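Local coordinates for protein rhamnonate dehydratase (Gibberella zeae PH-1, PDB 3FXG) that probably catalyses the magnesium-dependent dehydration of rhamnonate, as a member of the enolase superfamily, at residues Gly157-Glu162 with Leu375-Leu380; Glu162-Tyr167 with Phe334-Pro339; Gly328-His333 with Pro383-Thr388; Pro321-Ala326 with Asn340-Glu345. All blocks are in the same frame, centred on the assembly; numbering follows the deposited sequence.

Interaction 1 (Gly157-Glu162 with Leu375-Leu380); sequences GGATKE and LTTADL
Thr-377 is held to Glu-162 by two hydrogen bonds, one from its backbone and one from its side chain. The amide N of Thr-377 donates to O of Glu-162 at 3.1 Å (N-H...O 151°), reaching the oxygen from above the carbonyl plane. Its hydroxyl OG1 gives a second bond to OE2 of Glu-162, 2.8 Å long, also from above the carboxylate plane. Both lie at the end of the enolase-superfamily barrel where strand 163-169 begins and the antiparallel strand 374-376 finishes. The carboxylate arrives by a fold in its own chain: chi1 and chi2 of Glu-162 are both -63°, which bends the chain so that OE2 comes to the threonine hydroxyl. OG1 of Thr-377 lies between its backbone N and carbonyl carbon (chi1 45°), and CG2 is left to face the loop. There the methyl packs on CB of Ala-159 at 3.7 Å and lies 3.5 Å from O of Lys-161, a buried carbonyl that has no polar partner in the model. The amine of Lys-161 turns the other way, to O of Gln-335. Beside the paired backbone, Asp-379 fixes the turn after the strand, its OD2 accepting from N of Thr-376 at 2.6 Å. CA of Thr-376 makes a CA-H...O contact with O of Glu-162 at 3.4 Å, the same oxygen that accepts the amide of Thr-377.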
loop_
_atom_site.group_PDB
_atom_site.type_symbol
_atom_site.label_atom_id
_atom_site.label_comp_id
_atom_site.label_asym_id
_atom_site.label_seq_id
_atom_site.Cartn_x
_atom_site.Cartn_y
_atom_site.Cartn_z
ATOM N N GLY A 157 -0.050 -33.163 20.952
ATOM C CA GLY A 157 -1.267 -33.018 20.176
ATOM C C GLY A 157 -1.883 -34.316 19.718
ATOM O O GLY A 157 -3.015 -34.323 19.229
ATOM N N GLY A 158 -1.145 -35.412 19.873
ATOM C CA GLY A 158 -1.655 -36.709 19.468
ATOM C C GLY A 158 -1.492 -36.973 17.983
ATOM O O GLY A 158 -0.643 -36.379 17.320
ATOM N N ALA A 159 -2.312 -37.870 17.453
ATOM C CA ALA A 159 -2.238 -38.204 16.041
ATOM C C ALA A 159 -3.385 -37.578 15.264
ATOM O O ALA A 159 -4.553 -37.851 15.542
ATOM C CB ALA A 159 -2.251 -39.726 15.863
ATOM N N THR A 160 -3.050 -36.725 14.300
ATOM C CA THR A 160 -4.065 -36.094 13.469
ATOM C C THR A 160 -4.281 -36.974 12.241
ATOM O O THR A 160 -5.159 -36.719 11.421
ATOM C CB THR A 160 -3.650 -34.673 13.037
ATOM O OG1 THR A 160 -2.344 -34.705 12.448
ATOM C CG2 THR A 160 -3.643 -33.743 14.242
ATOM N N LYS A 161 -3.456 -38.011 12.132
ATOM C CA LYS A 161 -3.540 -38.985 11.050
ATOM C C LYS A 161 -2.868 -40.260 11.540
ATOM O O LYS A 161 -1.979 -40.213 12.390
ATOM C CB LYS A 161 -2.854 -38.465 9.783
ATOM C CG LYS A 161 -1.453 -37.931 9.991
ATOM C CD LYS A 161 -0.954 -37.258 8.724
ATOM C CE LYS A 161 -0.013 -36.117 9.051
ATOM N NZ LYS A 161 -0.662 -35.128 9.961
ATOM N N GLU A 162 -3.297 -41.401 11.017
ATOM C CA GLU A 162 -2.720 -42.670 11.441
ATOM C C GLU A 162 -1.611 -43.135 10.508
ATOM O O GLU A 162 -0.886 -44.084 10.809
ATOM C CB GLU A 162 -3.819 -43.728 11.536
ATOM C CG GLU A 162 -4.873 -43.402 12.587
ATOM C CD GLU A 162 -4.300 -43.365 13.999
ATOM O OE1 GLU A 162 -4.666 -42.448 14.767
ATOM O OE2 GLU A 162 -3.494 -44.258 14.344
ATOM N N LEU A 375 4.828 -44.352 6.780
ATOM C CA LEU A 375 5.026 -44.862 8.130
ATOM C C LEU A 375 3.667 -44.763 8.819
ATOM O O LEU A 375 2.756 -44.108 8.312
ATOM C CB LEU A 375 6.062 -44.038 8.906
ATOM C CG LEU A 375 7.537 -44.156 8.505
ATOM C CD1 LEU A 375 8.383 -43.405 9.525
ATOM C CD2 LEU A 375 7.958 -45.622 8.450
ATOM N N THR A 376 3.529 -45.411 9.969
ATOM C CA THR A 376 2.271 -45.388 10.701
ATOM C C THR A 376 2.505 -44.967 12.143
ATOM O O THR A 376 3.645 -44.934 12.610
ATOM C CB THR A 376 1.620 -46.780 10.728
ATOM O OG1 THR A 376 2.475 -47.676 11.446
ATOM C CG2 THR A 376 1.404 -47.301 9.312
ATOM N N THR A 377 1.423 -44.647 12.849
ATOM C CA THR A 377 1.535 -44.250 14.246
ATOM C C THR A 377 2.166 -45.394 15.032
ATOM O O THR A 377 2.937 -45.171 15.966
ATOM C CB THR A 377 0.156 -43.922 14.856
ATOM O OG1 THR A 377 -0.785 -44.936 14.484
ATOM C CG2 THR A 377 -0.338 -42.570 14.365
ATOM N N ALA A 378 1.832 -46.622 14.646
ATOM C CA ALA A 378 2.380 -47.798 15.309
ATOM C C ALA A 378 3.906 -47.789 15.230
ATOM O O ALA A 378 4.579 -48.136 16.197
ATOM C CB ALA A 378 1.830 -49.068 14.668
ATOM N N ASP A 379 4.448 -47.378 14.084
ATOM C CA ASP A 379 5.900 -47.329 13.905
ATOM C C ASP A 379 6.542 -46.374 14.908
ATOM O O ASP A 379 7.719 -46.512 15.247
ATOM C CB ASP A 379 6.274 -46.846 12.494
ATOM C CG ASP A 379 5.816 -47.791 11.398
ATOM O OD1 ASP A 379 5.951 -49.021 11.560
ATOM O OD2 ASP A 379 5.340 -47.293 10.355
ATOM N N LEU A 380 5.767 -45.401 15.377
ATOM C CA LEU A 380 6.279 -44.406 16.311
ATOM C C LEU A 380 5.975 -44.697 17.776
ATOM O O LEU A 380 6.349 -43.916 18.654
ATOM C CB LEU A 380 5.717 -43.030 15.944
ATOM C CG LEU A 380 5.880 -42.602 14.481
ATOM C CD1 LEU A 380 5.301 -41.209 14.287
ATOM C CD2 LEU A 380 7.356 -42.618 14.101
#

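Interaction 2 (Glu162-Tyr167 with Phe334-Pro339); sequences ERLDFY and FQISQP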
loop_
_atom_site.group_PDB
_atom_site.type_symbol
_atom_site.label_atom_id
_atom_site.label_comp_id
_atom_site.label_asym_id
_atom_site.label_seq_id
_atom_site.Cartn_x
_atom_site.Cartn_y
_atom_site.Cartn_z
ATOM N N GLU A 162 -3.297 -41.401 11.017
ATOM C CA GLU A 162 -2.720 -42.670 11.441
ATOM C C GLU A 162 -1.611 -43.135 10.508
ATOM O O GLU A 162 -0.886 -44.084 10.809
ATOM C CB GLU A 162 -3.819 -43.728 11.536
ATOM C CG GLU A 162 -4.873 -43.402 12.587
ATOM C CD GLU A 162 -4.300 -43.365 13.999
ATOM O OE1 GLU A 162 -4.666 -42.448 14.767
ATOM O OE2 GLU A 162 -3.494 -44.258 14.344
ATOM N N ARG A 163 -1.481 -42.458 9.374
ATOM C CA ARG A 163 -0.458 -42.800 8.400
ATOM C C ARG A 163 0.238 -41.542 7.895
ATOM O O ARG A 163 -0.404 -40.520 7.665
ATOM C CB ARG A 163 -1.095 -43.557 7.234
ATOM C CG ARG A 163 -0.195 -43.754 6.035
ATOM C CD ARG A 163 -0.800 -44.774 5.083
ATOM N NE ARG A 163 -0.167 -44.747 3.768
ATOM C CZ ARG A 163 -0.150 -45.779 2.931
ATOM N NH1 ARG A 163 -0.730 -46.921 3.277
ATOM N NH2 ARG A 163 0.442 -45.669 1.748
ATOM N N LEU A 164 1.556 -41.625 7.739
ATOM C CA LEU A 164 2.348 -40.501 7.251
ATOM C C LEU A 164 2.872 -40.850 5.864
ATOM O O LEU A 164 3.656 -41.788 5.717
ATOM C CB LEU A 164 3.532 -40.239 8.185
ATOM C CG LEU A 164 3.733 -38.824 8.738
ATOM C CD1 LEU A 164 5.096 -38.757 9.421
ATOM C CD2 LEU A 164 3.655 -37.791 7.623
ATOM N N ASP A 165 2.439 -40.101 4.854
ATOM C CA ASP A 165 2.878 -40.337 3.481
ATOM C C ASP A 165 4.124 -39.516 3.149
ATOM O O ASP A 165 4.222 -38.339 3.506
ATOM C CB ASP A 165 1.748 -40.006 2.503
ATOM C CG ASP A 165 0.561 -40.936 2.659
ATOM O OD1 ASP A 165 0.758 -42.167 2.572
ATOM O OD2 ASP A 165 -0.565 -40.442 2.869
ATOM N N PHE A 166 5.071 -40.150 2.462
ATOM C CA PHE A 166 6.333 -39.513 2.097
ATOM C C PHE A 166 6.536 -39.322 0.603
ATOM O O PHE A 166 5.983 -40.052 -0.220
ATOM C CB PHE A 166 7.526 -40.363 2.554
ATOM C CG PHE A 166 7.701 -40.459 4.041
ATOM C CD1 PHE A 166 8.891 -40.036 4.631
ATOM C CD2 PHE A 166 6.721 -41.033 4.846
ATOM C CE1 PHE A 166 9.102 -40.189 6.000
ATOM C CE2 PHE A 166 6.923 -41.189 6.216
ATOM C CZ PHE A 166 8.116 -40.766 6.795
ATOM N N TYR A 167 7.361 -38.336 0.269
ATOM C CA TYR A 167 7.760 -38.107 -1.109
ATOM C C TYR A 167 9.263 -38.354 -0.978
ATOM O O TYR A 167 9.823 -38.206 0.107
ATOM C CB TYR A 167 7.423 -36.685 -1.584
ATOM C CG TYR A 167 8.204 -35.551 -0.963
ATOM C CD1 TYR A 167 9.470 -35.208 -1.438
ATOM C CD2 TYR A 167 7.649 -34.776 0.056
ATOM C CE1 TYR A 167 10.159 -34.115 -0.920
ATOM C CE2 TYR A 167 8.330 -33.683 0.580
ATOM C CZ TYR A 167 9.582 -33.356 0.086
ATOM O OH TYR A 167 10.250 -32.262 0.587
ATOM N N PHE A 334 6.385 -34.932 14.729
ATOM C CA PHE A 334 5.772 -33.627 14.546
ATOM C C PHE A 334 4.703 -33.679 13.456
ATOM O O PHE A 334 3.565 -33.264 13.674
ATOM C CB PHE A 334 6.837 -32.594 14.176
ATOM C CG PHE A 334 6.277 -31.242 13.862
ATOM C CD1 PHE A 334 5.770 -30.433 14.870
ATOM C CD2 PHE A 334 6.229 -30.788 12.548
ATOM C CE1 PHE A 334 5.217 -29.190 14.574
ATOM C CE2 PHE A 334 5.677 -29.546 12.243
ATOM C CZ PHE A 334 5.171 -28.750 13.259
ATOM N N GLN A 335 5.070 -34.194 12.285
ATOM C CA GLN A 335 4.144 -34.281 11.157
ATOM C C GLN A 335 2.863 -35.051 11.429
ATOM O O GLN A 335 1.803 -34.713 10.906
ATOM C CB GLN A 335 4.828 -34.919 9.941
ATOM C CG GLN A 335 5.826 -34.030 9.228
ATOM C CD GLN A 335 5.308 -32.620 9.030
ATOM O OE1 GLN A 335 5.263 -31.833 9.973
ATOM N NE2 GLN A 335 4.905 -32.295 7.804
ATOM N N ILE A 336 2.958 -36.092 12.242
ATOM C CA ILE A 336 1.798 -36.921 12.539
ATOM C C ILE A 336 0.831 -36.273 13.532
ATOM O O ILE A 336 -0.304 -36.723 13.676
ATOM C CB ILE A 336 2.256 -38.288 13.114
ATOM C CG1 ILE A 336 1.173 -39.347 12.910
ATOM C CG2 ILE A 336 2.575 -38.149 14.596
ATOM C CD1 ILE A 336 1.001 -39.754 11.464
ATOM N N SER A 337 1.262 -35.194 14.180
ATOM C CA SER A 337 0.449 -34.558 15.216
ATOM C C SER A 337 -0.215 -33.206 14.987
ATOM O O SER A 337 -1.031 -32.784 15.810
ATOM C CB SER A 337 1.288 -34.444 16.486
ATOM O OG SER A 337 2.383 -33.571 16.269
ATOM N N GLN A 338 0.111 -32.520 13.899
ATOM C CA GLN A 338 -0.463 -31.201 13.667
ATOM C C GLN A 338 -1.570 -31.160 12.618
ATOM O O GLN A 338 -1.727 -32.083 11.815
ATOM C CB GLN A 338 0.652 -30.221 13.285
ATOM C CG GLN A 338 1.816 -30.200 14.271
ATOM C CD GLN A 338 1.408 -29.737 15.661
ATOM O OE1 GLN A 338 1.497 -30.489 16.632
ATOM N NE2 GLN A 338 0.961 -28.494 15.760
ATOM N N PRO A 339 -2.371 -30.083 12.623
ATOM C CA PRO A 339 -3.453 -29.972 11.646
ATOM C C PRO A 339 -2.982 -29.565 10.253
ATOM O O PRO A 339 -3.657 -29.853 9.263
ATOM C CB PRO A 339 -4.373 -28.926 12.273
ATOM C CG PRO A 339 -3.408 -28.037 13.004
ATOM C CD PRO A 339 -2.488 -29.039 13.659
#
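Strand 163-169 passes the C-terminal part of helix 329-335 without any hydrogen bond between the two segments, the nearest CA atoms being those of Leu-164 and Ile-336 at 6.4 Å. Leu-164 carries the contact from the strand, its CB directed at the helix. Both of its methyls straddle one methylene: CD1 and CD2 of Leu-164 each lie 3.9 Å from CB of Gln-335, and the two side chains cross at about a right angle. A chi1 of -127°, away from the staggered positions, accompanies this fit. Ile-336, the next residue, reaches the same leucine with its CD1. A chi2 of 70° turns that methyl to the strand, where it sits 4.0 Å from CG of Leu-164 and 4.1 Å from C of Arg-163, so it touches backbone as well as side chain. Strand 163-169 belongs to the barrel sheet of the enolase-superfamily C-terminal domain, paired with 184-187 and 344-347 in parallel, and helix 329-335 precedes strand 344-347 in the chain, so the leucine joins barrel wall to outer helix. Only the aliphatic start of Gln-335 is used here; its chain bends at chi2, and NE2 goes to the carbonyls of Phe-343 and Val-322. On the strand's other side, away from the helix, NE of Arg-163 forms a salt bridge with OD1 of Asp-165 at 3.0 Å, meeting the oxygen on its syn side with the carboxylate at the guanidinium edge, while Tyr-374 adds a cation-pi partner to the arginine.

Interaction 3 (Gly328-His333 with Pro383-Thr388); sequences GPYSYH and PGFGLT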
loop_
_atom_site.group_PDB
_atom_site.type_symbol
_atom_site.label_atom_id
_atom_site.label_comp_id
_atom_site.label_asym_id
_atom_site.label_seq_id
_atom_site.Cartn_x
_atom_site.Cartn_y
_atom_site.Cartn_z
ATOM N N GLY A 328 14.136 -37.166 9.990
ATOM C CA GLY A 328 13.811 -38.448 10.600
ATOM C C GLY A 328 12.721 -38.407 11.666
ATOM O O GLY A 328 11.789 -37.616 11.561
ATOM N N PRO A 329 12.806 -39.257 12.705
ATOM C CA PRO A 329 11.813 -39.305 13.788
ATOM C C PRO A 329 11.482 -37.954 14.425
ATOM O O PRO A 329 10.360 -37.736 14.883
ATOM C CB PRO A 329 12.441 -40.275 14.780
ATOM C CG PRO A 329 13.143 -41.243 13.871
ATOM C CD PRO A 329 13.816 -40.319 12.879
ATOM N N TYR A 330 12.453 -37.050 14.465
ATOM C CA TYR A 330 12.208 -35.735 15.049
ATOM C C TYR A 330 11.130 -35.019 14.244
ATOM O O TYR A 330 10.381 -34.200 14.779
ATOM C CB TYR A 330 13.497 -34.913 15.069
ATOM C CG TYR A 330 14.629 -35.625 15.768
ATOM C CD1 TYR A 330 14.431 -36.227 17.011
ATOM C CD2 TYR A 330 15.887 -35.726 15.177
ATOM C CE1 TYR A 330 15.458 -36.917 17.648
ATOM C CE2 TYR A 330 16.921 -36.414 15.807
ATOM C CZ TYR A 330 16.698 -37.008 17.039
ATOM O OH TYR A 330 17.704 -37.709 17.658
ATOM N N SER A 331 11.054 -35.330 12.955
ATOM C CA SER A 331 10.045 -34.727 12.101
ATOM C C SER A 331 8.805 -35.616 12.017
ATOM O O SER A 331 7.688 -35.114 11.917
ATOM C CB SER A 331 10.611 -34.467 10.702
ATOM O OG SER A 331 11.243 -35.623 10.181
ATOM N N TYR A 332 8.989 -36.933 12.078
ATOM C CA TYR A 332 7.844 -37.839 12.002
ATOM C C TYR A 332 6.852 -37.577 13.130
ATOM O O TYR A 332 5.648 -37.479 12.896
ATOM C CB TYR A 332 8.290 -39.309 12.060
ATOM C CG TYR A 332 9.352 -39.677 11.047
ATOM C CD1 TYR A 332 9.533 -38.920 9.890
ATOM C CD2 TYR A 332 10.182 -40.782 11.248
ATOM C CE1 TYR A 332 10.512 -39.248 8.963
ATOM C CE2 TYR A 332 11.165 -41.120 10.322
ATOM C CZ TYR A 332 11.323 -40.346 9.184
ATOM O OH TYR A 332 12.300 -40.653 8.268
ATOM N N HIS A 333 7.359 -37.458 14.352
ATOM C CA HIS A 333 6.487 -37.223 15.496
ATOM C C HIS A 333 5.750 -35.897 15.379
ATOM O O HIS A 333 4.629 -35.755 15.863
ATOM C CB HIS A 333 7.288 -37.267 16.800
ATOM C CG HIS A 333 7.579 -38.655 17.284
ATOM N ND1 HIS A 333 8.487 -39.489 16.667
ATOM C CD2 HIS A 333 7.087 -39.351 18.337
ATOM C CE1 HIS A 333 8.546 -40.636 17.321
ATOM N NE2 HIS A 333 7.707 -40.578 18.338
ATOM N N PRO A 383 8.963 -45.145 23.558
ATOM C CA PRO A 383 9.235 -44.008 24.443
ATOM C C PRO A 383 10.058 -42.898 23.782
ATOM O O PRO A 383 11.025 -43.171 23.074
ATOM C CB PRO A 383 9.970 -44.657 25.614
ATOM C CG PRO A 383 9.367 -46.033 25.658
ATOM C CD PRO A 383 9.350 -46.413 24.202
ATOM N N GLY A 384 9.666 -41.649 24.020
ATOM C CA GLY A 384 10.385 -40.524 23.443
ATOM C C GLY A 384 10.363 -40.546 21.927
ATOM O O GLY A 384 9.303 -40.722 21.326
ATOM N N PHE A 385 11.525 -40.359 21.306
ATOM C CA PHE A 385 11.614 -40.378 19.852
ATOM C C PHE A 385 11.869 -41.793 19.339
ATOM O O PHE A 385 12.071 -42.005 18.144
ATOM C CB PHE A 385 12.702 -39.410 19.364
ATOM C CG PHE A 385 12.272 -37.963 19.383
ATOM C CD1 PHE A 385 11.218 -37.529 18.581
ATOM C CD2 PHE A 385 12.899 -37.042 20.215
ATOM C CE1 PHE A 385 10.794 -36.201 18.608
ATOM C CE2 PHE A 385 12.484 -35.706 20.252
ATOM C CZ PHE A 385 11.431 -35.287 19.449
ATOM N N GLY A 386 11.852 -42.751 20.260
ATOM C CA GLY A 386 12.023 -44.156 19.915
ATOM C C GLY A 386 13.315 -44.626 19.277
ATOM O O GLY A 386 13.346 -45.699 18.670
ATOM N N LEU A 387 14.383 -43.850 19.415
ATOM C CA LEU A 387 15.663 -44.232 18.831
ATOM C C LEU A 387 16.587 -44.818 19.889
ATOM O O LEU A 387 16.791 -44.226 20.946
ATOM C CB LEU A 387 16.324 -43.021 18.171
ATOM C CG LEU A 387 15.582 -42.454 16.960
ATOM C CD1 LEU A 387 16.195 -41.122 16.557
ATOM C CD2 LEU A 387 15.644 -43.445 15.810
ATOM N N THR A 388 17.141 -45.989 19.597
ATOM C CA THR A 388 18.039 -46.658 20.525
ATOM C C THR A 388 19.454 -46.659 19.963
ATOM O O THR A 388 19.699 -47.147 18.859
ATOM C CB THR A 388 17.592 -48.105 20.773
ATOM O OG1 THR A 388 17.629 -48.830 19.541
ATOM C CG2 THR A 388 16.176 -48.135 21.303
#
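Phe-385 stands in two edge-to-face pairs at once, receiving an edge on its face and presenting its own edge to another ring. The edge of Tyr-330 points at the face of Phe-385, with centroids 4.9 Å apart and planes at 88°; CD1 of the tyrosine lies over the centre of the phenyl ring. In turn the edge of Phe-385 is directed at the face of His-333, centroids 5.4 Å apart and planes at 83°, its CD1 lying 3.9 Å from ND1 of the histidine, offset toward the imidazole rim. A chi1 of -78°, with CG of Phe-385 beside its backbone N, sends the phenyl between these two rings. The histidine is steadied from its own helix: ND1 of His-333 donates to O of Pro-329 at 3.1 Å, and that oxygen also accepts the amide of His-333 from the opposite face of its carbonyl plane. Phe-385 sits in a type II' turn from Pro-383 to Gly-386, closed by N of Gly-386 to O of Pro-383 at 3.0 Å. Beyond the aromatic cluster, Leu-387 packs CD2 against CG of Pro-329 at 3.9 Å, and its CD1 lies the same distance from OH of Tyr-330. That hydroxyl accepts a hydrogen bond from N of Thr-82, in the N-terminal capping domain. The first residues of helix 329-335 thus meet the loop between strand 374-376 and helix 391-394, with Leu-138 and Trp-141 of helix 128-148 packing on Phe-385, and Tyr-332 on Gln-344 and Tyr-346 of strand 344-347.

Interaction 4 (Pro321-Ala326 with Asn340-Glu345); sequences PVVPHA and NTPFQE
With CG opposite its backbone N (chi1 164°) and the chain extended beyond it, Glu-345 reaches across to Ala-326, where its OE1 accepts the amide N of Ala-326 at 2.9 Å, met on the anti side and 34° out of the carboxylate plane. CB of His-325 is directed away from 340-345, yet its CA lies 3.3 Å from OE1 of Glu-345 and the ring stands nearly perpendicular to the carboxylate. The other carboxylate oxygen, OE2, forms a salt bridge with Lys-185 and a hydrogen bond with OG1 of Thr-169. The two segments run in roughly the same direction, 27° apart, as consecutive parallel elements of the enolase-superfamily (beta/alpha)-barrel would, with helix 329-335 in the connection between them. His-325 lies near the magnesium site of Asp-222, Glu-248 and Glu-275, and its ND1 is bonded to Asp-298. At the far end, N of Val-322 donates to O of Asn-340 at 2.9 Å in a nearly straight bond. Between the two ends a water bridges the gap, donating to O of Pro-324 at 2.6 Å and accepting from N of Glu-345 at 2.9 Å. Val-323 packs between the ends: CG2 meets CE1 of Phe-343 at 3.5 Å, approaching obliquely a ring whose first torsion sets CG between backbone N and carbonyl carbon, and the same methyl touches CG of Pro-342 at 4.0 Å.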
loop_
_atom_site.group_PDB
_atom_site.type_symbol
_atom_site.label_atom_id
_atom_site.label_comp_id
_atom_site.label_asym_id
_atom_site.label_seq_id
_atom_site.Cartn_x
_atom_site.Cartn_y
_atom_site.Cartn_z
ATOM N N PRO A 321 0.729 -25.055 4.850
ATOM C CA PRO A 321 1.292 -26.319 5.324
ATOM C C PRO A 321 2.762 -26.230 5.709
ATOM O O PRO A 321 3.526 -25.447 5.139
ATOM C CB PRO A 321 1.058 -27.267 4.149
ATOM C CG PRO A 321 1.115 -26.357 2.965
ATOM C CD PRO A 321 0.331 -25.151 3.434
ATOM N N VAL A 322 3.140 -27.039 6.696
ATOM C CA VAL A 322 4.512 -27.110 7.168
ATOM C C VAL A 322 4.987 -28.529 6.876
ATOM O O VAL A 322 4.414 -29.492 7.383
ATOM C CB VAL A 322 4.607 -26.861 8.695
ATOM C CG1 VAL A 322 6.052 -26.984 9.147
ATOM C CG2 VAL A 322 4.067 -25.478 9.043
ATOM N N VAL A 323 6.011 -28.652 6.038
ATOM C CA VAL A 323 6.581 -29.950 5.686
ATOM C C VAL A 323 8.075 -29.810 5.955
ATOM O O VAL A 323 8.832 -29.380 5.090
ATOM C CB VAL A 323 6.354 -30.282 4.194
ATOM C CG1 VAL A 323 6.961 -31.644 3.859
ATOM C CG2 VAL A 323 4.861 -30.278 3.880
ATOM N N PRO A 324 8.512 -30.156 7.175
ATOM C CA PRO A 324 9.923 -30.052 7.546
ATOM C C PRO A 324 10.905 -30.776 6.635
ATOM O O PRO A 324 10.548 -31.716 5.924
ATOM C CB PRO A 324 9.946 -30.570 8.987
ATOM C CG PRO A 324 8.756 -31.465 9.059
ATOM C CD PRO A 324 7.719 -30.721 8.278
ATOM N N HIS A 325 12.145 -30.306 6.659
ATOM C CA HIS A 325 13.216 -30.870 5.850
ATOM C C HIS A 325 13.792 -32.124 6.494
ATOM O O HIS A 325 14.395 -32.051 7.565
ATOM C CB HIS A 325 14.309 -29.808 5.661
ATOM C CG HIS A 325 15.598 -30.346 5.122
ATOM N ND1 HIS A 325 16.531 -30.977 5.917
ATOM C CD2 HIS A 325 16.107 -30.349 3.868
ATOM C CE1 HIS A 325 17.560 -31.345 5.175
ATOM N NE2 HIS A 325 17.328 -30.977 3.928
ATOM N N ALA A 326 13.598 -33.269 5.837
ATOM C CA ALA A 326 14.093 -34.559 6.323
ATOM C C ALA A 326 13.838 -34.707 7.820
ATOM O O ALA A 326 12.688 -34.815 8.245
ATOM C CB ALA A 326 15.584 -34.687 6.023
ATOM N N ASN A 340 -1.825 -28.912 10.176
ATOM C CA ASN A 340 -1.298 -28.434 8.896
ATOM C C ASN A 340 0.057 -29.024 8.489
ATOM O O ASN A 340 0.929 -28.311 7.992
ATOM C CB ASN A 340 -1.199 -26.906 8.929
ATOM C CG ASN A 340 -0.245 -26.405 9.999
ATOM O OD1 ASN A 340 -0.160 -26.978 11.089
ATOM N ND2 ASN A 340 0.464 -25.318 9.703
ATOM N N THR A 341 0.223 -30.327 8.691
ATOM C CA THR A 341 1.463 -31.024 8.341
ATOM C C THR A 341 1.032 -32.262 7.552
ATOM O O THR A 341 1.034 -33.375 8.073
ATOM C CB THR A 341 2.229 -31.422 9.619
ATOM O OG1 THR A 341 1.330 -32.054 10.543
ATOM C CG2 THR A 341 2.823 -30.185 10.282
ATOM N N PRO A 342 0.669 -32.066 6.271
ATOM C CA PRO A 342 0.193 -33.058 5.297
ATOM C C PRO A 342 1.040 -34.271 4.927
ATOM O O PRO A 342 0.502 -35.352 4.688
ATOM C CB PRO A 342 -0.134 -32.202 4.078
ATOM C CG PRO A 342 0.924 -31.163 4.129
ATOM C CD PRO A 342 0.923 -30.776 5.598
ATOM N N PHE A 343 2.351 -34.100 4.850
ATOM C CA PHE A 343 3.205 -35.217 4.487
ATOM C C PHE A 343 4.630 -34.996 4.932
ATOM O O PHE A 343 4.945 -33.996 5.576
ATOM C CB PHE A 343 3.134 -35.467 2.979
ATOM C CG PHE A 343 3.203 -34.215 2.151
ATOM C CD1 PHE A 343 4.420 -33.587 1.914
ATOM C CD2 PHE A 343 2.046 -33.656 1.622
ATOM C CE1 PHE A 343 4.482 -32.413 1.159
ATOM C CE2 PHE A 343 2.097 -32.482 0.866
ATOM C CZ PHE A 343 3.323 -31.861 0.638
ATOM N N GLN A 344 5.496 -35.933 4.574
ATOM C CA GLN A 344 6.882 -35.879 4.993
ATOM C C GLN A 344 7.887 -36.135 3.883
ATOM O O GLN A 344 7.604 -36.830 2.911
ATOM C CB GLN A 344 7.091 -36.908 6.107
ATOM C CG GLN A 344 8.532 -37.123 6.484
ATOM C CD GLN A 344 8.965 -36.258 7.635
ATOM O OE1 GLN A 344 10.144 -35.949 7.777
ATOM N NE2 GLN A 344 8.017 -35.876 8.478
ATOM N N GLU A 345 9.075 -35.567 4.048
ATOM C CA GLU A 345 10.143 -35.759 3.087
ATOM C C GLU A 345 11.105 -36.825 3.593
ATOM O O GLU A 345 11.336 -36.951 4.795
ATOM C CB GLU A 345 10.936 -34.468 2.883
ATOM C CG GLU A 345 12.287 -34.704 2.209
ATOM C CD GLU A 345 13.133 -33.451 2.077
ATOM O OE1 GLU A 345 13.194 -32.667 3.047
ATOM O OE2 GLU A 345 13.753 -33.258 1.007
HETATM O O HOH W 1 8.748 -33.533 6.111
#

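Interactions 2, 3 and 4 are buried, whereas interaction 1 is only partly so and lies at a barrel end; the second subunit touches interactions 1, 2 and, slightly, 3, but not 4. Strand 163-169 links interactions 1 and 2, which share Glu-162, and it neighbours strand 344-347 of interaction 4 in the sheet. Helix 329-335 serves interaction 2 with its last residues and interaction 3 with its first ones. Chemistry follows place: direct polar bonds at the barrel end in interaction 1, purely apolar contact in interaction 2, aromatic edges in interaction 3, and in interaction 4, nearest the magnesium, backbone, carboxylate and water bonds. Gln-335 ties 2 to 4, bonding Thr-341 and Phe-343.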